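Long-range contact in penicillin-binding protein 2 (Pbp2) (Helicobacter pylori, PDB 5LP5), which probably cross-links peptidoglycan as a penicillin-binding transpeptidase and takes part, in complex with MreC, in building the cell wall that sets cell shape: residues A[332-337]-A[371-376]. Numbering follows the deposited sequence.
Sequences TIPTPP and FYKFGL
I333 and P334 meet K373 and F374 where a short strand faces a helix in the transpeptidase domain, which has the serine beta-lactamase-like fold. Strand 333-334 pairs with strand 356-357, forming a small two-stranded antiparallel sheet apart from the five-stranded central sheet. Helix 369-377 comes later in the chain, after helix 359-364. The contact lies near the surface, and its centre is about 38 Å from the centre of the chain.

The apolar part centres on I333. Its CD1 lies between the lysine chain and the phenylalanine ring, 3.6 Å from K373 CD and 3.5 Å from F374 CE2. CG1 sits between the backbone N and the carbonyl carbon (chi1 65°), and the chain then runs out extended to CD1, which brings the methyl to both partners. The other branch, CG2, is 4.1 Å from F374 CZ. CD1 approaches the ring obliquely. F374 itself is buried. Beyond the contact it touches L325 and I327, and its ring meets that of Y370.

The polar part is a single hydrogen bond. K373 is extended beyond CG and slides past I333 in the opposite direction. Its apolar stem covers the isoleucine methyl, while its ammonium group reaches the strand backbone. K373 therefore joins strand and helix in two ways. P334 lies almost at right angles to the lysine chain, with its CG 3.8 Å from K373 NZ. P336 makes a looser contact, its CD 4.3 Å from K373 NZ. The ammonium NZ of K373 donates to P334 O at 2.6 Å, with a C=O...N angle of 148° and the nitrogen tilted 16° from the carbonyl plane.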
ATOM      1  N   THR A 332      43.529  39.478 -25.032  1.00 80.62           N
ATOM      2  CA  THR A 332      43.215  40.443 -23.997  1.00 82.08           C
ATOM      3  C   THR A 332      42.749  41.723 -24.681  1.00 84.99           C
ATOM      4  O   THR A 332      43.333  42.147 -25.684  1.00 90.19           O
ATOM      5  CB  THR A 332      44.459  40.737 -23.127  1.00 81.73           C
ATOM      6  OG1 THR A 332      45.108  39.510 -22.770  1.00 79.86           O
ATOM      7  CG2 THR A 332      44.077  41.499 -21.862  1.00 82.34           C
ATOM      8  N   ILE A 333      41.686  42.327 -24.157  1.00 83.81           N
ATOM      9  CA  ILE A 333      41.185  43.603 -24.684  1.00 87.07           C
ATOM     10  C   ILE A 333      40.761  44.525 -23.540  1.00 87.46           C
ATOM     11  O   ILE A 333      40.474  44.057 -22.442  1.00 85.55           O
ATOM     12  CB  ILE A 333      40.002  43.399 -25.656  1.00 88.88           C
ATOM     13  CG1 ILE A 333      38.781  42.810 -24.918  1.00 90.84           C
ATOM     14  CG2 ILE A 333      40.421  42.506 -26.820  1.00 87.11           C
ATOM     15  CD1 ILE A 333      37.532  42.659 -25.771  1.00 89.28           C
ATOM     16  N   PRO A 334      40.734  45.842 -23.790  1.00 90.95           N
ATOM     17  CA  PRO A 334      40.329  46.801 -22.749  1.00 92.26           C
ATOM     18  C   PRO A 334      38.837  46.730 -22.368  1.00 89.86           C
ATOM     19  O   PRO A 334      37.971  46.673 -23.231  1.00 84.54           O
ATOM     20  CB  PRO A 334      40.694  48.169 -23.350  1.00 95.00           C
ATOM     21  CG  PRO A 334      40.861  47.941 -24.814  1.00 95.50           C
ATOM     22  CD  PRO A 334      41.251  46.506 -25.001  1.00 93.56           C
ATOM     23  N   THR A 335      38.560  46.742 -21.068  1.00 93.89           N
ATOM     24  CA  THR A 335      37.210  46.536 -20.550  1.00 96.03           C
ATOM     25  C   THR A 335      36.768  47.697 -19.657  1.00 91.11           C
ATOM     26  O   THR A 335      36.897  47.636 -18.430  1.00 90.46           O
ATOM     27  CB  THR A 335      37.124  45.212 -19.769  1.00103.64           C
ATOM     28  OG1 THR A 335      37.457  44.131 -20.646  1.00102.64           O
ATOM     29  CG2 THR A 335      35.720  44.969 -19.217  1.00113.37           C
ATOM     30  N   PRO A 336      36.243  48.759 -20.273  1.00 84.99           N
ATOM     31  CA  PRO A 336      35.718  49.913 -19.547  1.00 85.08           C
ATOM     32  C   PRO A 336      34.349  49.645 -18.925  1.00 86.33           C
ATOM     33  O   PRO A 336      33.764  48.577 -19.157  1.00 86.20           O
ATOM     34  CB  PRO A 336      35.601  50.982 -20.630  1.00 84.97           C
ATOM     35  CG  PRO A 336      35.435  50.220 -21.891  1.00 84.56           C
ATOM     36  CD  PRO A 336      36.236  48.969 -21.728  1.00 83.85           C
ATOM     37  N   PRO A 337      33.834  50.614 -18.136  1.00 86.86           N
ATOM     38  CA  PRO A 337      32.515  50.502 -17.497  1.00 87.57           C
ATOM     39  C   PRO A 337      31.365  50.259 -18.475  1.00 83.86           C
ATOM     40  O   PRO A 337      30.345  49.714 -18.087  1.00 84.67           O
ATOM     41  CB  PRO A 337      32.342  51.860 -16.803  1.00 88.53           C
ATOM     42  CG  PRO A 337      33.729  52.316 -16.535  1.00 88.83           C
ATOM     43  CD  PRO A 337      34.539  51.836 -17.707  1.00 88.09           C
ATOM     44  N   PHE A 371      32.242  40.260 -23.796  1.00 63.99           N
ATOM     45  CA  PHE A 371      31.223  39.566 -24.587  1.00 59.81           C
ATOM     46  C   PHE A 371      30.454  40.541 -25.447  1.00 59.37           C
ATOM     47  O   PHE A 371      30.071  40.206 -26.560  1.00 60.30           O
ATOM     48  CB  PHE A 371      30.277  38.758 -23.681  1.00 56.87           C
ATOM     49  CG  PHE A 371      30.987  37.704 -22.870  1.00 56.57           C
ATOM     50  CD1 PHE A 371      31.339  36.488 -23.442  1.00 55.43           C
ATOM     51  CD2 PHE A 371      31.331  37.939 -21.552  1.00 53.90           C
ATOM     52  CE1 PHE A 371      32.008  35.527 -22.713  1.00 53.69           C
ATOM     53  CE2 PHE A 371      32.001  36.982 -20.827  1.00 52.87           C
ATOM     54  CZ  PHE A 371      32.345  35.778 -21.407  1.00 52.24           C
ATOM     55  N   TYR A 372      30.230  41.748 -24.950  1.00 60.39           N
ATOM     56  CA  TYR A 372      29.667  42.802 -25.792  1.00 64.37           C
ATOM     57  C   TYR A 372      30.529  43.029 -27.046  1.00 68.78           C
ATOM     58  O   TYR A 372      30.020  43.094 -28.167  1.00 70.83           O
ATOM     59  CB  TYR A 372      29.527  44.126 -25.022  1.00 64.81           C
ATOM     60  CG  TYR A 372      28.434  44.176 -23.960  1.00 63.63           C
ATOM     61  CD1 TYR A 372      27.208  43.530 -24.143  1.00 64.59           C
ATOM     62  CD2 TYR A 372      28.615  44.910 -22.787  1.00 63.49           C
ATOM     63  CE1 TYR A 372      26.217  43.586 -23.175  1.00 64.28           C
ATOM     64  CE2 TYR A 372      27.626  44.975 -21.821  1.00 63.35           C
ATOM     65  CZ  TYR A 372      26.431  44.313 -22.021  1.00 64.14           C
ATOM     66  OH  TYR A 372      25.454  44.371 -21.059  1.00 63.86           O
ATOM     67  N   LYS A 373      31.838  43.142 -26.852  1.00 73.09           N
ATOM     68  CA  LYS A 373      32.751  43.491 -27.943  1.00 75.27           C
ATOM     69  C   LYS A 373      32.846  42.409 -29.012  1.00 74.84           C
ATOM     70  O   LYS A 373      32.672  42.700 -30.197  1.00 75.79           O
ATOM     71  CB  LYS A 373      34.143  43.828 -27.404  1.00 76.04           C
ATOM     72  CG  LYS A 373      34.266  45.283 -26.993  1.00 76.63           C
ATOM     73  CD  LYS A 373      35.685  45.593 -26.563  1.00 78.46           C
ATOM     74  CE  LYS A 373      35.841  47.025 -26.080  1.00 80.65           C
ATOM     75  NZ  LYS A 373      37.231  47.307 -25.616  1.00 82.72           N
ATOM     76  N   PHE A 374      33.127  41.172 -28.609  1.00 71.91           N
ATOM     77  CA  PHE A 374      33.237  40.082 -29.587  1.00 76.05           C
ATOM     78  C   PHE A 374      31.863  39.710 -30.149  1.00 77.00           C
ATOM     79  O   PHE A 374      31.767  39.123 -31.232  1.00 72.88           O
ATOM     80  CB  PHE A 374      33.949  38.858 -28.995  1.00 74.99           C
ATOM     81  CG  PHE A 374      35.436  39.052 -28.817  1.00 77.88           C
ATOM     82  CD1 PHE A 374      36.309  38.960 -29.899  1.00 79.09           C
ATOM     83  CD2 PHE A 374      35.970  39.337 -27.559  1.00 79.82           C
ATOM     84  CE1 PHE A 374      37.681  39.152 -29.727  1.00 79.60           C
ATOM     85  CE2 PHE A 374      37.339  39.518 -27.380  1.00 77.71           C
ATOM     86  CZ  PHE A 374      38.198  39.425 -28.464  1.00 78.88           C
ATOM     87  N   GLY A 375      30.811  40.072 -29.413  1.00 78.59           N
ATOM     88  CA  GLY A 375      29.432  39.866 -29.850  1.00 82.01           C
ATOM     89  C   GLY A 375      29.102  40.690 -31.080  1.00 87.77           C
ATOM     90  O   GLY A 375      28.269  40.291 -31.899  1.00 92.58           O
ATOM     91  N   LEU A 376      29.756  41.847 -31.199  1.00 88.57           N
ATOM     92  CA  LEU A 376      29.663  42.687 -32.402  1.00 87.64           C
ATOM     93  C   LEU A 376      30.153  41.945 -33.655  1.00 86.74           C
ATOM     94  O   LEU A 376      29.612  42.120 -34.755  1.00 84.31           O
ATOM     95  CB  LEU A 376      30.472  43.982 -32.224  1.00 84.33           C
ATOM     96  CG  LEU A 376      29.968  44.953 -31.158  1.00 82.11           C
ATOM     97  CD1 LEU A 376      31.022  45.997 -30.830  1.00 82.51           C
ATOM     98  CD2 LEU A 376      28.675  45.613 -31.599  1.00 81.03           C
TER